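Local coordinates for Rnh (Ribonuclease H) (Chlorobaculum tepidum, PDB 3H08), which probably cleaves the RNA strand of RNA-DNA hybrids endonucleolytically, using magnesium as its cofactor, at residues 73-87 with 99-112. The protein carries 3 engineered substitutions. Sequence-based numbering, arbitrary orientation.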
loop_
_atom_site.group_PDB
_atom_site.type_symbol
_atom_site.label_atom_id
_atom_site.label_comp_id
_atom_site.label_asym_id
_atom_site.label_seq_id
_atom_site.Cartn_x
_atom_site.Cartn_y
_atom_site.Cartn_z
ATOM N N TYR A 73 2.042 -8.297 5.609
ATOM C CA TYR A 73 1.655 -7.402 6.694
ATOM C C TYR A 73 0.356 -6.715 6.382
ATOM O O TYR A 73 -0.577 -6.746 7.157
ATOM C CB TYR A 73 2.790 -6.391 6.913
ATOM C CG TYR A 73 2.580 -5.405 8.035
ATOM C CD1 TYR A 73 2.412 -5.833 9.353
ATOM C CD2 TYR A 73 2.583 -4.028 7.793
ATOM C CE1 TYR A 73 2.228 -4.903 10.394
ATOM C CE2 TYR A 73 2.455 -3.125 8.818
ATOM C CZ TYR A 73 2.270 -3.548 10.101
ATOM O OH TYR A 73 2.113 -2.611 11.106
ATOM N N LEU A 74 0.296 -6.096 5.213
ATOM C CA LEU A 74 -0.919 -5.458 4.777
ATOM C C LEU A 74 -2.034 -6.433 4.506
ATOM O O LEU A 74 -3.173 -6.290 4.999
ATOM C CB LEU A 74 -0.646 -4.635 3.524
ATOM C CG LEU A 74 -1.840 -3.976 2.817
ATOM C CD1 LEU A 74 -2.516 -2.944 3.731
ATOM C CD2 LEU A 74 -1.418 -3.383 1.522
ATOM N N VAL A 75 -1.759 -7.391 3.640
ATOM C CA VAL A 75 -2.840 -8.221 3.133
ATOM C C VAL A 75 -3.445 -9.105 4.234
ATOM O O VAL A 75 -4.658 -9.244 4.333
ATOM C CB VAL A 75 -2.384 -9.064 1.909
ATOM C CG1 VAL A 75 -3.499 -10.025 1.490
ATOM C CG2 VAL A 75 -1.961 -8.187 0.801
ATOM N N ASN A 76 -2.613 -9.639 5.111
ATOM C CA ASN A 76 -3.136 -10.427 6.229
ATOM C C ASN A 76 -4.010 -9.584 7.151
ATOM O O ASN A 76 -5.041 -10.039 7.619
ATOM C CB ASN A 76 -2.017 -11.056 7.021
ATOM C CG ASN A 76 -1.328 -12.162 6.257
ATOM O OD1 ASN A 76 -1.866 -12.683 5.273
ATOM N ND2 ASN A 76 -0.143 -12.531 6.703
ATOM N N ALA A 77 -3.612 -8.338 7.424
ATOM C CA ALA A 77 -4.392 -7.511 8.332
ATOM C C ALA A 77 -5.775 -7.290 7.766
ATOM O O ALA A 77 -6.742 -7.201 8.488
ATOM C CB ALA A 77 -3.732 -6.183 8.554
ATOM N N MET A 78 -5.853 -7.139 6.457
ATOM C CA MET A 78 -7.136 -6.836 5.841
ATOM C C MET A 78 -7.973 -8.093 5.639
ATOM O O MET A 78 -9.204 -8.047 5.756
ATOM C CB MET A 78 -6.920 -6.172 4.474
ATOM C CG MET A 78 -6.030 -4.934 4.490
ATOM S SD MET A 78 -6.603 -3.730 5.720
ATOM C CE MET A 78 -8.230 -3.294 5.151
ATOM N N ASN A 79 -7.332 -9.203 5.259
ATOM C CA ASN A 79 -8.065 -10.418 4.874
ATOM C C ASN A 79 -8.310 -11.425 5.991
ATOM O O ASN A 79 -9.140 -12.333 5.832
ATOM C CB ASN A 79 -7.350 -11.099 3.714
ATOM C CG ASN A 79 -7.452 -10.306 2.443
ATOM O OD1 ASN A 79 -8.153 -9.315 2.403
ATOM N ND2 ASN A 79 -6.770 -10.743 1.402
ATOM N N GLU A 80 -7.571 -11.294 7.086
ATOM C CA GLU A 80 -7.760 -12.166 8.253
ATOM C C GLU A 80 -8.574 -11.464 9.371
ATOM O O GLU A 80 -8.774 -12.024 10.460
ATOM C CB GLU A 80 -6.401 -12.621 8.786
ATOM C CG GLU A 80 -5.469 -13.293 7.808
ATOM C CD GLU A 80 -6.030 -14.535 7.126
ATOM O OE1 GLU A 80 -6.665 -15.365 7.805
ATOM O OE2 GLU A 80 -5.827 -14.675 5.890
ATOM N N GLY A 81 -9.020 -10.235 9.113
ATOM C CA GLY A 81 -9.903 -9.523 10.053
ATOM C C GLY A 81 -9.178 -8.832 11.199
ATOM O O GLY A 81 -9.817 -8.336 12.124
ATOM N N TRP A 82 -7.847 -8.783 11.130
ATOM C CA TRP A 82 -7.039 -8.286 12.243
ATOM C C TRP A 82 -7.239 -6.789 12.437
ATOM O O TRP A 82 -7.382 -6.312 13.555
ATOM C CB TRP A 82 -5.562 -8.566 12.000
ATOM C CG TRP A 82 -5.227 -9.995 11.882
ATOM C CD1 TRP A 82 -5.998 -11.052 12.253
ATOM C CD2 TRP A 82 -3.995 -10.534 11.420
ATOM N NE1 TRP A 82 -5.319 -12.240 12.037
ATOM C CE2 TRP A 82 -4.085 -11.941 11.524
ATOM C CE3 TRP A 82 -2.816 -9.966 10.926
ATOM C CZ2 TRP A 82 -3.054 -12.778 11.146
ATOM C CZ3 TRP A 82 -1.780 -10.820 10.552
ATOM C CH2 TRP A 82 -1.909 -12.199 10.671
ATOM N N LEU A 83 -7.217 -6.037 11.354
ATOM C CA LEU A 83 -7.386 -4.609 11.467
ATOM C C LEU A 83 -8.699 -4.284 12.183
ATOM O O LEU A 83 -8.743 -3.446 13.104
ATOM C CB LEU A 83 -7.319 -3.939 10.094
ATOM C CG LEU A 83 -7.707 -2.462 10.132
ATOM C CD1 LEU A 83 -6.724 -1.652 10.981
ATOM C CD2 LEU A 83 -7.768 -1.931 8.736
ATOM N N LYS A 84 -9.760 -4.992 11.822
ATOM C CA LYS A 84 -11.063 -4.721 12.455
ATOM C C LYS A 84 -11.079 -5.065 13.935
ATOM O O LYS A 84 -11.681 -4.357 14.735
ATOM C CB LYS A 84 -12.186 -5.427 11.690
ATOM C CG LYS A 84 -12.359 -4.860 10.252
ATOM C CD LYS A 84 -12.114 -3.326 10.206
ATOM C CE LYS A 84 -11.978 -2.785 8.794
ATOM N NZ LYS A 84 -13.107 -3.189 7.906
ATOM N N ARG A 85 -10.347 -6.100 14.309
ATOM C CA ARG A 85 -10.218 -6.452 15.716
ATOM C C ARG A 85 -9.345 -5.452 16.483
ATOM O O ARG A 85 -9.614 -5.150 17.665
ATOM C CB ARG A 85 -9.649 -7.852 15.846
ATOM C CG ARG A 85 -10.560 -8.904 15.235
ATOM C CD ARG A 85 -10.904 -9.988 16.215
ATOM N NE ARG A 85 -11.786 -10.986 15.609
ATOM C CZ ARG A 85 -12.270 -12.058 16.237
ATOM N NH1 ARG A 85 -11.978 -12.294 17.514
ATOM N NH2 ARG A 85 -13.063 -12.892 15.582
ATOM N N TRP A 86 -8.307 -4.929 15.821
ATOM C CA TRP A 86 -7.418 -3.955 16.464
ATOM C C TRP A 86 -8.200 -2.719 16.849
ATOM O O TRP A 86 -8.073 -2.218 17.960
ATOM C CB TRP A 86 -6.254 -3.542 15.550
ATOM C CG TRP A 86 -5.282 -4.619 15.273
ATOM C CD1 TRP A 86 -5.032 -5.729 16.027
ATOM C CD2 TRP A 86 -4.428 -4.709 14.131
ATOM N NE1 TRP A 86 -4.055 -6.490 15.436
ATOM C CE2 TRP A 86 -3.668 -5.877 14.269
ATOM C CE3 TRP A 86 -4.197 -3.878 13.031
ATOM C CZ2 TRP A 86 -2.720 -6.262 13.315
ATOM C CZ3 TRP A 86 -3.251 -4.275 12.083
ATOM C CH2 TRP A 86 -2.521 -5.429 12.245
ATOM N N VAL A 87 -9.005 -2.226 15.923
ATOM C CA VAL A 87 -9.791 -1.040 16.146
ATOM C C VAL A 87 -10.731 -1.274 17.315
ATOM O O VAL A 87 -10.853 -0.433 18.207
ATOM C CB VAL A 87 -10.632 -0.702 14.909
ATOM C CG1 VAL A 87 -11.719 0.323 15.252
ATOM C CG2 VAL A 87 -9.768 -0.212 13.843
ATOM N N VAL A 99 -0.467 -1.924 18.727
ATOM C CA VAL A 99 -0.177 -2.250 17.348
ATOM C C VAL A 99 0.787 -1.185 16.826
ATOM O O VAL A 99 0.758 -0.042 17.273
ATOM C CB VAL A 99 -1.500 -2.312 16.543
ATOM C CG1 VAL A 99 -1.249 -2.399 15.054
ATOM C CG2 VAL A 99 -2.326 -3.501 17.012
ATOM N N GLU A 100 1.701 -1.576 15.938
ATOM C CA GLU A 100 2.627 -0.627 15.357
ATOM C C GLU A 100 1.923 0.101 14.222
ATOM O O GLU A 100 0.975 -0.444 13.603
ATOM C CB GLU A 100 3.890 -1.336 14.833
ATOM C CG GLU A 100 4.692 -2.073 15.920
ATOM C CD GLU A 100 6.050 -1.427 16.219
ATOM O OE1 GLU A 100 6.633 -0.762 15.320
ATOM O OE2 GLU A 100 6.558 -1.608 17.347
ATOM N N ASN A 101 2.383 1.321 13.931
ATOM C CA ASN A 101 1.937 2.050 12.737
ATOM C C ASN A 101 0.458 2.414 12.758
ATOM O O ASN A 101 -0.203 2.476 11.708
ATOM C CB ASN A 101 2.276 1.242 11.480
ATOM C CG ASN A 101 3.724 0.799 11.455
ATOM O OD1 ASN A 101 4.057 -0.377 11.164
ATOM N ND2 ASN A 101 4.600 1.712 11.798
ATOM N N ILE A 102 -0.046 2.732 13.956
ATOM C CA ILE A 102 -1.484 3.059 14.126
ATOM C C ILE A 102 -1.850 4.221 13.221
ATOM O O ILE A 102 -2.922 4.225 12.656
ATOM C CB ILE A 102 -1.835 3.399 15.573
ATOM C CG1 ILE A 102 -1.687 2.138 16.437
ATOM C CG2 ILE A 102 -3.255 3.933 15.687
ATOM C CD1 ILE A 102 -1.631 2.456 17.937
ATOM N N ASP A 103 -0.947 5.191 13.073
ATOM C CA ASP A 103 -1.213 6.334 12.194
ATOM C C ASP A 103 -1.578 5.894 10.779
ATOM O O ASP A 103 -2.541 6.394 10.170
ATOM C CB ASP A 103 -0.040 7.315 12.192
ATOM C CG ASP A 103 1.313 6.680 11.763
ATOM O OD1 ASP A 103 1.639 5.512 12.110
ATOM O OD2 ASP A 103 2.075 7.432 11.117
ATOM N N LEU A 104 -0.840 4.926 10.266
ATOM C CA LEU A 104 -1.086 4.440 8.909
ATOM C C LEU A 104 -2.310 3.545 8.839
ATOM O O LEU A 104 -3.121 3.683 7.927
ATOM C CB LEU A 104 0.159 3.740 8.358
ATOM C CG LEU A 104 1.430 4.587 8.298
ATOM C CD1 LEU A 104 2.548 3.811 7.638
ATOM C CD2 LEU A 104 1.218 5.857 7.521
ATOM N N TRP A 105 -2.492 2.669 9.829
ATOM C CA TRP A 105 -3.731 1.879 9.858
ATOM C C TRP A 105 -4.991 2.753 9.922
ATOM O O TRP A 105 -5.999 2.401 9.316
ATOM C CB TRP A 105 -3.736 0.843 10.980
ATOM C CG TRP A 105 -2.741 -0.214 10.801
ATOM C CD1 TRP A 105 -1.625 -0.417 11.552
ATOM C CD2 TRP A 105 -2.695 -1.197 9.747
ATOM N NE1 TRP A 105 -0.916 -1.496 11.090
ATOM C CE2 TRP A 105 -1.541 -1.991 9.974
ATOM C CE3 TRP A 105 -3.518 -1.500 8.668
ATOM C CZ2 TRP A 105 -1.207 -3.070 9.157
ATOM C CZ3 TRP A 105 -3.188 -2.590 7.873
ATOM C CH2 TRP A 105 -2.033 -3.332 8.107
ATOM N N GLN A 106 -4.948 3.891 10.609
ATOM C CA GLN A 106 -6.111 4.777 10.674
ATOM C C GLN A 106 -6.430 5.342 9.308
ATOM O O GLN A 106 -7.593 5.564 8.970
ATOM C CB GLN A 106 -5.854 5.914 11.656
ATOM C CG GLN A 106 -6.017 5.451 13.078
ATOM C CD GLN A 106 -5.483 6.420 14.110
ATOM O OE1 GLN A 106 -5.839 6.323 15.271
ATOM N NE2 GLN A 106 -4.614 7.343 13.695
ATOM N N GLU A 107 -5.391 5.624 8.543
ATOM C CA GLU A 107 -5.577 6.125 7.188
ATOM C C GLU A 107 -6.210 5.052 6.312
ATOM O O GLU A 107 -7.117 5.338 5.541
ATOM C CB GLU A 107 -4.251 6.585 6.594
ATOM C CG GLU A 107 -3.842 7.928 7.024
ATOM C CD GLU A 107 -4.877 8.956 6.587
ATOM O OE1 GLU A 107 -5.044 9.166 5.352
ATOM O OE2 GLU A 107 -5.563 9.494 7.459
ATOM N N ILE A 108 -5.736 3.825 6.450
ATOM C CA ILE A 108 -6.259 2.709 5.669
ATOM C C ILE A 108 -7.711 2.431 6.021
ATOM O O ILE A 108 -8.500 2.088 5.138
ATOM C CB ILE A 108 -5.387 1.436 5.845
ATOM C CG1 ILE A 108 -4.010 1.672 5.233
ATOM C CG2 ILE A 108 -6.073 0.218 5.212
ATOM C CD1 ILE A 108 -2.957 0.621 5.602
ATOM N N LEU A 109 -8.079 2.588 7.297
ATOM C CA LEU A 109 -9.493 2.493 7.693
ATOM C C LEU A 109 -10.369 3.511 6.951
ATOM O O LEU A 109 -11.450 3.168 6.461
ATOM C CB LEU A 109 -9.628 2.676 9.194
ATOM C CG LEU A 109 -9.283 1.437 9.956
ATOM C CD1 LEU A 109 -9.167 1.801 11.446
ATOM C CD2 LEU A 109 -10.328 0.356 9.758
ATOM N N LYS A 110 -9.924 4.766 6.895
ATOM C CA LYS A 110 -10.658 5.799 6.216
ATOM C C LYS A 110 -10.804 5.517 4.719
ATOM O O LYS A 110 -11.889 5.633 4.136
ATOM C CB LYS A 110 -9.994 7.154 6.466
ATOM C CG LYS A 110 -10.107 7.635 7.919
ATOM C CD LYS A 110 -9.224 8.860 8.128
ATOM C CE LYS A 110 -9.864 10.071 7.483
ATOM N NZ LYS A 110 -9.186 11.363 7.865
ATOM N N LEU A 111 -9.727 5.096 4.113
ATOM C CA LEU A 111 -9.694 4.909 2.664
ATOM C C LEU A 111 -10.491 3.699 2.230
ATOM O O LEU A 111 -10.976 3.643 1.113
ATOM C CB LEU A 111 -8.244 4.790 2.206
ATOM C CG LEU A 111 -7.527 6.120 2.273
ATOM C CD1 LEU A 111 -6.014 5.939 2.249
ATOM C CD2 LEU A 111 -7.958 7.011 1.121
ATOM N N THR A 112 -10.583 2.696 3.100
ATOM C CA THR A 112 -11.399 1.486 2.808
ATOM C C THR A 112 -12.870 1.648 3.178
ATOM O O THR A 112 -13.644 0.731 3.016
ATOM C CB THR A 112 -10.808 0.239 3.435
ATOM O OG1 THR A 112 -10.690 0.366 4.867
ATOM C CG2 THR A 112 -9.426 -0.060 2.824
HETATM O O HOH W 1 1.312 -3.329 13.341
#
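Trp105, on helix 102-112, is inserted as a knob into a hole formed by Tyr73, Ala77, Leu83 and Trp86, and so joins its helix to helices 73-79 and 82-87 of the RNase H fold around an aromatic cluster of Tyr73, Trp86 and Trp105. The pocket straddles the turn at Gly81, whose positive phi lets helix 73-79 give way to helix 82-87, and both helices grip the same indole. Two edge-to-face stacks set its orientation. Trp105 presents its benzo edge to the face of Tyr73, with CZ2 3.6 Å from Tyr73 CZ and the planes steeply inclined. Its own face in turn receives the edge of Trp86, whose CZ3 stands 3.5 Å from Trp105 CE2. The hydroxyl of Tyr73 completes the clamp: Trp105 NE1 donates to Tyr73 OH over 3.2 Å, in a bent bond of 146° with the acceptor tilted slightly from the indole plane. With CG anti to its backbone N (chi1 -178°), Tyr73 brings its far end to this N-H although its CB does not head for helix 102-112. At the far end of the indole, Ala77 CB packs closely, 3.3 Å from Trp105 CH2. A leucine in place of Trp105 would probably leave Tyr73 OH without its indole donor and open a gap between Tyr73 and Trp86. The Met78 chain runs counter to the indole along its edge, with SD 4.0 Å from Ile108 CG2, while Leu83 CD2 packs on Leu109 CD2. The Tyr73 side chain, which also touches Asn45 of helix 44-57, lies about 4 Å (nearest atoms) from that of Glu48, a predicted magnesium ligand. Trp86 is itself sandwiched: Trp82 O lies over one face, and on the opposite face Val99 CG2 makes a CH-pi contact, 3.5 Å from the centroid of the five-membered ring and only 7° off its normal.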